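Local coordinates for putative OmpA family lipoprotein (Burkholderia cenocepacia, PDB 5LKW) that binds diaminopimelic acid, a peptidoglycan component, through its periplasmic OmpA-like domain and probably helps the Tol-Pal system maintain outer membrane integrity, at residues Arg16-Phe22 with Arg114-Tyr120; Ile52-Asp57 with Leu68-Ala73. All blocks are in the same frame, centred on the assembly; numbering follows the deposited sequence.

Contact 1: Arg16-Phe22 with Arg114-Tyr120; sequences RSIYFDF and RRADLVY. With API (2,6-diaminopimelic acid), chain C.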
loop_
_atom_site.group_PDB
_atom_site.type_symbol
_atom_site.label_atom_id
_atom_site.label_comp_id
_atom_site.label_asym_id
_atom_site.label_seq_id
_atom_site.Cartn_x
_atom_site.Cartn_y
_atom_site.Cartn_z
ATOM N N ARG A 16 -7.807 2.052 1.955
ATOM C CA ARG A 16 -6.629 1.224 2.199
ATOM C C ARG A 16 -5.685 1.023 1.017
ATOM O O ARG A 16 -4.791 0.185 1.079
ATOM C CB ARG A 16 -7.054 -0.130 2.812
ATOM C CG ARG A 16 -7.393 0.090 4.251
ATOM C CD ARG A 16 -7.931 -1.092 5.021
ATOM N NE ARG A 16 -8.928 -0.614 6.016
ATOM C CZ ARG A 16 -9.597 -1.416 6.848
ATOM N NH1 ARG A 16 -9.369 -2.718 6.834
ATOM N NH2 ARG A 16 -10.506 -0.922 7.691
ATOM N N SER A 17 -5.849 1.795 -0.051
ATOM C CA SER A 17 -4.972 1.638 -1.195
ATOM C C SER A 17 -4.264 2.981 -1.489
ATOM O O SER A 17 -4.899 4.042 -1.400
ATOM C CB SER A 17 -5.814 1.211 -2.393
ATOM O OG SER A 17 -6.311 -0.119 -2.281
ATOM N N ILE A 18 -2.984 2.920 -1.857
ATOM C CA ILE A 18 -2.178 4.053 -2.321
ATOM C C ILE A 18 -1.852 3.721 -3.784
ATOM O O ILE A 18 -1.366 2.667 -4.070
ATOM C CB ILE A 18 -0.846 4.230 -1.510
ATOM C CG1 ILE A 18 -1.103 4.628 -0.063
ATOM C CG2 ILE A 18 0.035 5.300 -2.119
ATOM C CD1 ILE A 18 -1.792 3.571 0.746
ATOM N N TYR A 19 -2.118 4.644 -4.693
ATOM C CA TYR A 19 -1.787 4.487 -6.114
ATOM C C TYR A 19 -0.575 5.284 -6.580
ATOM O O TYR A 19 -0.230 6.340 -6.003
ATOM C CB TYR A 19 -2.984 4.937 -6.919
ATOM C CG TYR A 19 -4.183 4.049 -6.671
ATOM C CD1 TYR A 19 -4.463 2.935 -7.532
ATOM C CD2 TYR A 19 -5.013 4.294 -5.581
ATOM C CE1 TYR A 19 -5.616 2.149 -7.357
ATOM C CE2 TYR A 19 -6.191 3.515 -5.377
ATOM C CZ TYR A 19 -6.487 2.456 -6.271
ATOM O OH TYR A 19 -7.636 1.694 -6.011
ATOM N N PHE A 20 0.085 4.758 -7.610
ATOM C CA PHE A 20 1.363 5.263 -8.058
ATOM C C PHE A 20 1.356 5.608 -9.568
ATOM O O PHE A 20 0.645 4.994 -10.373
ATOM C CB PHE A 20 2.487 4.211 -7.773
ATOM C CG PHE A 20 2.713 3.941 -6.308
ATOM C CD1 PHE A 20 3.696 4.637 -5.577
ATOM C CD2 PHE A 20 1.937 2.965 -5.658
ATOM C CE1 PHE A 20 3.887 4.348 -4.138
ATOM C CE2 PHE A 20 2.103 2.677 -4.338
ATOM C CZ PHE A 20 3.050 3.405 -3.541
ATOM N N ASP A 21 2.197 6.561 -9.953
ATOM C CA ASP A 21 2.439 6.829 -11.356
ATOM C C ASP A 21 3.251 5.716 -12.026
ATOM O O ASP A 21 3.878 4.874 -11.369
ATOM C CB ASP A 21 3.177 8.155 -11.515
ATOM C CG ASP A 21 2.284 9.311 -11.256
ATOM O OD1 ASP A 21 1.054 9.089 -11.102
ATOM O OD2 ASP A 21 2.825 10.411 -11.219
ATOM N N PHE A 22 3.250 5.756 -13.348
ATOM C CA PHE A 22 3.897 4.758 -14.143
ATOM C C PHE A 22 5.351 4.691 -13.712
ATOM O O PHE A 22 6.028 5.722 -13.656
ATOM C CB PHE A 22 3.720 5.175 -15.610
ATOM C CG PHE A 22 4.874 4.872 -16.499
ATOM C CD1 PHE A 22 4.897 3.693 -17.250
ATOM C CD2 PHE A 22 5.903 5.824 -16.674
ATOM C CE1 PHE A 22 5.974 3.427 -18.133
ATOM C CE2 PHE A 22 6.972 5.576 -17.524
ATOM C CZ PHE A 22 7.019 4.367 -18.255
ATOM N N ARG A 114 -1.255 -0.325 -10.163
ATOM C CA ARG A 114 -0.004 0.309 -9.660
ATOM C C ARG A 114 -0.357 0.838 -8.292
ATOM O O ARG A 114 -0.778 1.971 -8.169
ATOM C CB ARG A 114 0.391 1.478 -10.540
ATOM C CG ARG A 114 0.843 1.073 -11.976
ATOM C CD ARG A 114 1.529 2.280 -12.660
ATOM N NE ARG A 114 0.655 3.442 -12.890
ATOM C CZ ARG A 114 -0.205 3.569 -13.904
ATOM N NH1 ARG A 114 -0.307 2.578 -14.809
ATOM N NH2 ARG A 114 -0.935 4.726 -14.048
ATOM N N ARG A 115 -0.317 -0.047 -7.309
ATOM C CA ARG A 115 -1.097 0.109 -6.095
ATOM C C ARG A 115 -0.427 -0.596 -4.945
ATOM O O ARG A 115 0.192 -1.671 -5.128
ATOM C CB ARG A 115 -2.503 -0.513 -6.273
ATOM C CG ARG A 115 -3.589 -0.056 -5.255
ATOM C CD ARG A 115 -4.996 -0.790 -5.514
ATOM N NE ARG A 115 -4.793 -2.192 -5.175
ATOM C CZ ARG A 115 -4.548 -3.189 -6.016
ATOM N NH1 ARG A 115 -4.571 -3.024 -7.353
ATOM N NH2 ARG A 115 -4.250 -4.384 -5.497
ATOM N N ALA A 116 -0.587 -0.020 -3.747
ATOM C CA ALA A 116 -0.153 -0.694 -2.505
ATOM C C ALA A 116 -1.302 -0.730 -1.561
ATOM O O ALA A 116 -1.932 0.323 -1.351
ATOM C CB ALA A 116 1.073 0.075 -1.831
ATOM N N ASP A 117 -1.584 -1.926 -0.995
ATOM C CA ASP A 117 -2.681 -2.102 -0.057
ATOM C C ASP A 117 -2.181 -2.369 1.367
ATOM O O ASP A 117 -1.275 -3.206 1.583
ATOM C CB ASP A 117 -3.599 -3.304 -0.437
ATOM C CG ASP A 117 -4.141 -3.228 -1.856
ATOM O OD1 ASP A 117 -4.571 -2.125 -2.299
ATOM O OD2 ASP A 117 -4.174 -4.313 -2.511
ATOM N N LEU A 118 -2.903 -1.754 2.316
ATOM C CA LEU A 118 -2.725 -1.984 3.741
ATOM C C LEU A 118 -3.634 -3.132 4.059
ATOM O O LEU A 118 -4.860 -2.977 4.006
ATOM C CB LEU A 118 -3.115 -0.717 4.542
ATOM C CG LEU A 118 -2.176 0.521 4.585
ATOM C CD1 LEU A 118 -2.021 1.167 3.308
ATOM C CD2 LEU A 118 -2.750 1.600 5.497
ATOM N N VAL A 119 -3.053 -4.298 4.373
ATOM C CA VAL A 119 -3.900 -5.478 4.654
ATOM C C VAL A 119 -3.791 -5.817 6.164
ATOM O O VAL A 119 -2.776 -6.315 6.649
ATOM C CB VAL A 119 -3.534 -6.664 3.746
ATOM C CG1 VAL A 119 -4.545 -7.830 3.921
ATOM C CG2 VAL A 119 -3.376 -6.201 2.215
ATOM N N TYR A 120 -4.841 -5.499 6.896
ATOM C CA TYR A 120 -4.760 -5.505 8.344
ATOM C C TYR A 120 -4.989 -6.929 8.758
ATOM O O TYR A 120 -5.957 -7.554 8.288
ATOM C CB TYR A 120 -5.795 -4.560 8.923
ATOM C CG TYR A 120 -5.299 -3.126 9.069
ATOM C CD1 TYR A 120 -4.445 -2.774 10.133
ATOM C CD2 TYR A 120 -5.672 -2.119 8.152
ATOM C CE1 TYR A 120 -3.984 -1.475 10.293
ATOM C CE2 TYR A 120 -5.235 -0.796 8.305
ATOM C CZ TYR A 120 -4.375 -0.474 9.405
ATOM O OH TYR A 120 -3.896 0.816 9.661
HETATM C C API C . 4.382 -0.019 -13.173
HETATM C CA API C . 5.175 -0.596 -14.321
HETATM C C3 API C . 5.117 0.127 -15.667
HETATM C C4 API C . 6.008 -0.637 -16.669
HETATM C C5 API C . 7.023 0.234 -17.433
HETATM C C6 API C . 8.022 -0.564 -18.292
HETATM O O API C . 3.688 -0.827 -12.571
HETATM O OXT API C . 4.394 1.176 -12.797
HETATM N N API C . 4.633 -1.937 -14.533
HETATM O O HOH W 1 -7.102 -4.424 5.573
HETATM O O HOH W 2 -0.738 7.058 -12.630
#
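Ser-17 and Asp-117 face each other as a non-hydrogen-bonded pair where edge strand 17-19 runs antiparallel to strand 115-120. Ser-17 OG donates to Asp-117 OD1 at 2.7 Å. The hydrogen-bonded pair beside them, Ile-18 and Ala-116, exchanges two N-H...O bonds of 2.8 Å between N and O of each residue. Arg-115 lies on the face of Ser-17 and Tyr-19. Its CB approaches Ile-18 O; CG, placed anti to the backbone N (chi1 -162°), makes a CH-pi contact over one face of the Tyr-19 ring, toward its rim, 3.9 Å from the centroid; CD continues along that ring to CE1 and meets Ser-17 OG. The chain then bends at chi3 (68°), turning the guanidinium side-on to Asp-117: Arg-115 NE reaches OD1 at 2.9 Å and its NH2 reaches OD2 at 3.0 Å, both on the syn side, while NH1 bonds Gln-112 O. On the face of Ile-18 and Ala-116, Ala-116 CB meets the edge of the Phe-20 ring; Ile-18 CD1 touches Leu-118 CD1 at 3.5 Å. Just before strand 115-120, Arg-114 NE donates to Phe-20 O (3.0 Å), and its CD lies 3.1 Å from OXT of the bound diaminopimelic acid. Asp-117 OD1 takes two donors, and a two-nitrogen grip fixes the rotation of its carboxylate; Arg-114 reaches the ligand with its aliphatic CD, while NE holds the Phe-20 carbonyl and NH1 the Asp-57 carboxylate.

Contact 2: Ile52-Asp57 with Leu68-Ala73; sequences IQGNTD and LGQKRA. With API (2,6-diaminopimelic acid), chain C.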
loop_
_atom_site.group_PDB
_atom_site.type_symbol
_atom_site.label_atom_id
_atom_site.label_comp_id
_atom_site.label_asym_id
_atom_site.label_seq_id
_atom_site.Cartn_x
_atom_site.Cartn_y
_atom_site.Cartn_z
ATOM N N ILE A 52 1.667 -4.756 4.170
ATOM C CA ILE A 52 1.608 -3.752 3.105
ATOM C C ILE A 52 2.075 -4.445 1.831
ATOM O O ILE A 52 3.231 -4.777 1.718
ATOM C CB ILE A 52 2.538 -2.518 3.412
ATOM C CG1 ILE A 52 2.094 -1.743 4.682
ATOM C CG2 ILE A 52 2.612 -1.527 2.212
ATOM C CD1 ILE A 52 3.323 -1.038 5.276
ATOM N N GLN A 53 1.156 -4.657 0.886
ATOM C CA GLN A 53 1.375 -5.383 -0.378
ATOM C C GLN A 53 1.464 -4.400 -1.574
ATOM O O GLN A 53 0.483 -3.699 -1.893
ATOM C CB GLN A 53 0.197 -6.308 -0.672
ATOM C CG GLN A 53 -0.217 -7.261 0.432
ATOM C CD GLN A 53 -1.190 -8.292 -0.086
ATOM O OE1 GLN A 53 -2.273 -7.954 -0.560
ATOM N NE2 GLN A 53 -0.807 -9.557 -0.008
ATOM N N GLY A 54 2.634 -4.368 -2.207
ATOM C CA GLY A 54 2.894 -3.641 -3.448
ATOM C C GLY A 54 2.569 -4.467 -4.699
ATOM O O GLY A 54 2.906 -5.649 -4.779
ATOM N N ASN A 55 1.915 -3.821 -5.642
ATOM C CA ASN A 55 1.404 -4.403 -6.894
ATOM C C ASN A 55 1.881 -3.448 -8.014
ATOM O O ASN A 55 2.214 -2.277 -7.755
ATOM C CB ASN A 55 -0.139 -4.541 -6.899
ATOM C CG ASN A 55 -0.684 -5.456 -5.767
ATOM O OD1 ASN A 55 -0.867 -6.634 -5.986
ATOM N ND2 ASN A 55 -0.901 -4.903 -4.563
ATOM N N THR A 56 1.933 -3.941 -9.250
ATOM C CA THR A 56 2.400 -3.145 -10.358
ATOM C C THR A 56 1.395 -3.407 -11.517
ATOM O O THR A 56 0.616 -4.363 -11.477
ATOM C CB THR A 56 3.830 -3.575 -10.823
ATOM O OG1 THR A 56 3.743 -4.859 -11.486
ATOM C CG2 THR A 56 4.830 -3.640 -9.668
ATOM N N ASP A 57 1.392 -2.595 -12.547
ATOM C CA ASP A 57 0.694 -3.090 -13.765
ATOM C C ASP A 57 1.569 -4.147 -14.541
ATOM O O ASP A 57 2.663 -4.479 -14.108
ATOM C CB ASP A 57 0.127 -1.968 -14.651
ATOM C CG ASP A 57 1.223 -1.110 -15.283
ATOM O OD1 ASP A 57 2.098 -1.681 -15.966
ATOM O OD2 ASP A 57 1.215 0.137 -15.118
ATOM N N LEU A 68 9.808 -3.407 -8.324
ATOM C CA LEU A 68 8.956 -2.229 -8.247
ATOM C C LEU A 68 7.865 -2.378 -7.147
ATOM O O LEU A 68 7.689 -1.494 -6.267
ATOM C CB LEU A 68 8.341 -1.946 -9.641
ATOM C CG LEU A 68 7.348 -0.770 -9.690
ATOM C CD1 LEU A 68 7.995 0.504 -9.109
ATOM C CD2 LEU A 68 6.904 -0.534 -11.140
ATOM N N GLY A 69 7.130 -3.471 -7.175
ATOM C CA GLY A 69 6.140 -3.701 -6.105
ATOM C C GLY A 69 6.760 -3.584 -4.708
ATOM O O GLY A 69 6.166 -3.003 -3.834
ATOM N N GLN A 70 7.956 -4.160 -4.502
ATOM C CA GLN A 70 8.642 -4.084 -3.201
ATOM C C GLN A 70 8.883 -2.648 -2.789
ATOM O O GLN A 70 8.585 -2.241 -1.646
ATOM C CB GLN A 70 9.943 -4.959 -3.163
ATOM C CG GLN A 70 10.546 -5.096 -1.769
ATOM C CD GLN A 70 9.610 -5.717 -0.713
ATOM O OE1 GLN A 70 8.892 -6.664 -0.979
ATOM N NE2 GLN A 70 9.691 -5.215 0.522
ATOM N N LYS A 71 9.371 -1.854 -3.721
ATOM C CA LYS A 71 9.701 -0.467 -3.443
ATOM C C LYS A 71 8.452 0.354 -3.091
ATOM O O LYS A 71 8.460 1.191 -2.170
ATOM C CB LYS A 71 10.471 0.117 -4.628
ATOM C CG LYS A 71 12.025 -0.112 -4.545
ATOM C CD LYS A 71 12.703 0.380 -5.816
ATOM C CE LYS A 71 14.210 0.773 -5.585
ATOM N NZ LYS A 71 14.848 -0.302 -4.752
ATOM N N ARG A 72 7.358 0.087 -3.795
ATOM C CA ARG A 72 6.011 0.630 -3.418
ATOM C C ARG A 72 5.591 0.241 -1.971
ATOM O O ARG A 72 5.142 1.075 -1.184
ATOM C CB ARG A 72 4.978 0.149 -4.450
ATOM C CG ARG A 72 5.220 0.748 -5.847
ATOM C CD ARG A 72 4.171 0.402 -6.898
ATOM N NE ARG A 72 4.328 1.289 -8.065
ATOM C CZ ARG A 72 4.025 0.975 -9.331
ATOM N NH1 ARG A 72 3.496 -0.207 -9.680
ATOM N NH2 ARG A 72 4.234 1.866 -10.269
ATOM N N ALA A 73 5.762 -1.011 -1.588
ATOM C CA ALA A 73 5.307 -1.382 -0.237
ATOM C C ALA A 73 6.186 -0.664 0.834
ATOM O O ALA A 73 5.680 -0.236 1.916
ATOM C CB ALA A 73 5.270 -2.913 -0.072
HETATM C C API C . 4.382 -0.019 -13.173
HETATM C CA API C . 5.175 -0.596 -14.321
HETATM C C3 API C . 5.117 0.127 -15.667
HETATM C C4 API C . 6.008 -0.637 -16.669
HETATM C C5 API C . 7.023 0.234 -17.433
HETATM C C6 API C . 8.022 -0.564 -18.292
HETATM O O API C . 3.688 -0.827 -12.571
HETATM O OXT API C . 4.394 1.176 -12.797
HETATM N N API C . 4.633 -1.937 -14.533
#
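The diaminopimelic acid pocket of this OmpA-like domain opens where strand 50-55 and helix 62-82, the first two elements of a beta-alpha-beta unit, come together. Gly-54 and Gly-69 bring the backbones close: their CA atoms are 4.2 Å apart, and Gly-54 CA points a C-H at Gly-69 O. Behind them Ala-73 CB packs against Ile-52 O and CG2. Toward the ligand, Arg-72 stretches from CG to NE and carries its guanidinium alongside Asn-55 and Thr-56. Arg-72 NH1 donates to Asn-55 O at 3.1 Å, in the carbonyl plane on a lone pair, and to ligand O at 3.0 Å; its NH2 donates to ligand OXT at 2.6 Å, and NE to Ser-24 O. Leu-68 CD2 lies over one face of the Arg-72 guanidinium, toward its rim, and touches the ligand carboxylate carbon. Thr-56 CG2, anti to its carbonyl carbon (OG1 at chi1 72°), fits against Gly-69 N at 3.4 Å. Asp-57 N donates to ligand O at 2.9 Å; its OD1 accepts from the ligand amine and its OD2 is salt-bridged to Arg-114 and Arg-59. Arg-72 and Asp-57 N thus grip the carboxylate while Asp-57 OD1 holds the amine on the same carbon, so both are recognised.

Overall arrangement
From the N terminus, strand 17-19 enters the sheet at its edge, and its partner is the last strand, 115-120, so contact 1 closes a long loop containing most of the fold. Contact 2 lies within that span and closes a much shorter one, between strand 50-55 and the helix 62-82 that follows it; the two nest without crossing. Strand 115-120 lies between strands 17-19 and 50-55, with Arg-115 O probably bonded to Asn-55 N (2.8 Å) and Asp-117 N to Gln-53 O. The centres of the contacts are about 8 Å apart, and both reach the diaminopimelic acid, making the pocket a meeting point of early, middle and late chain.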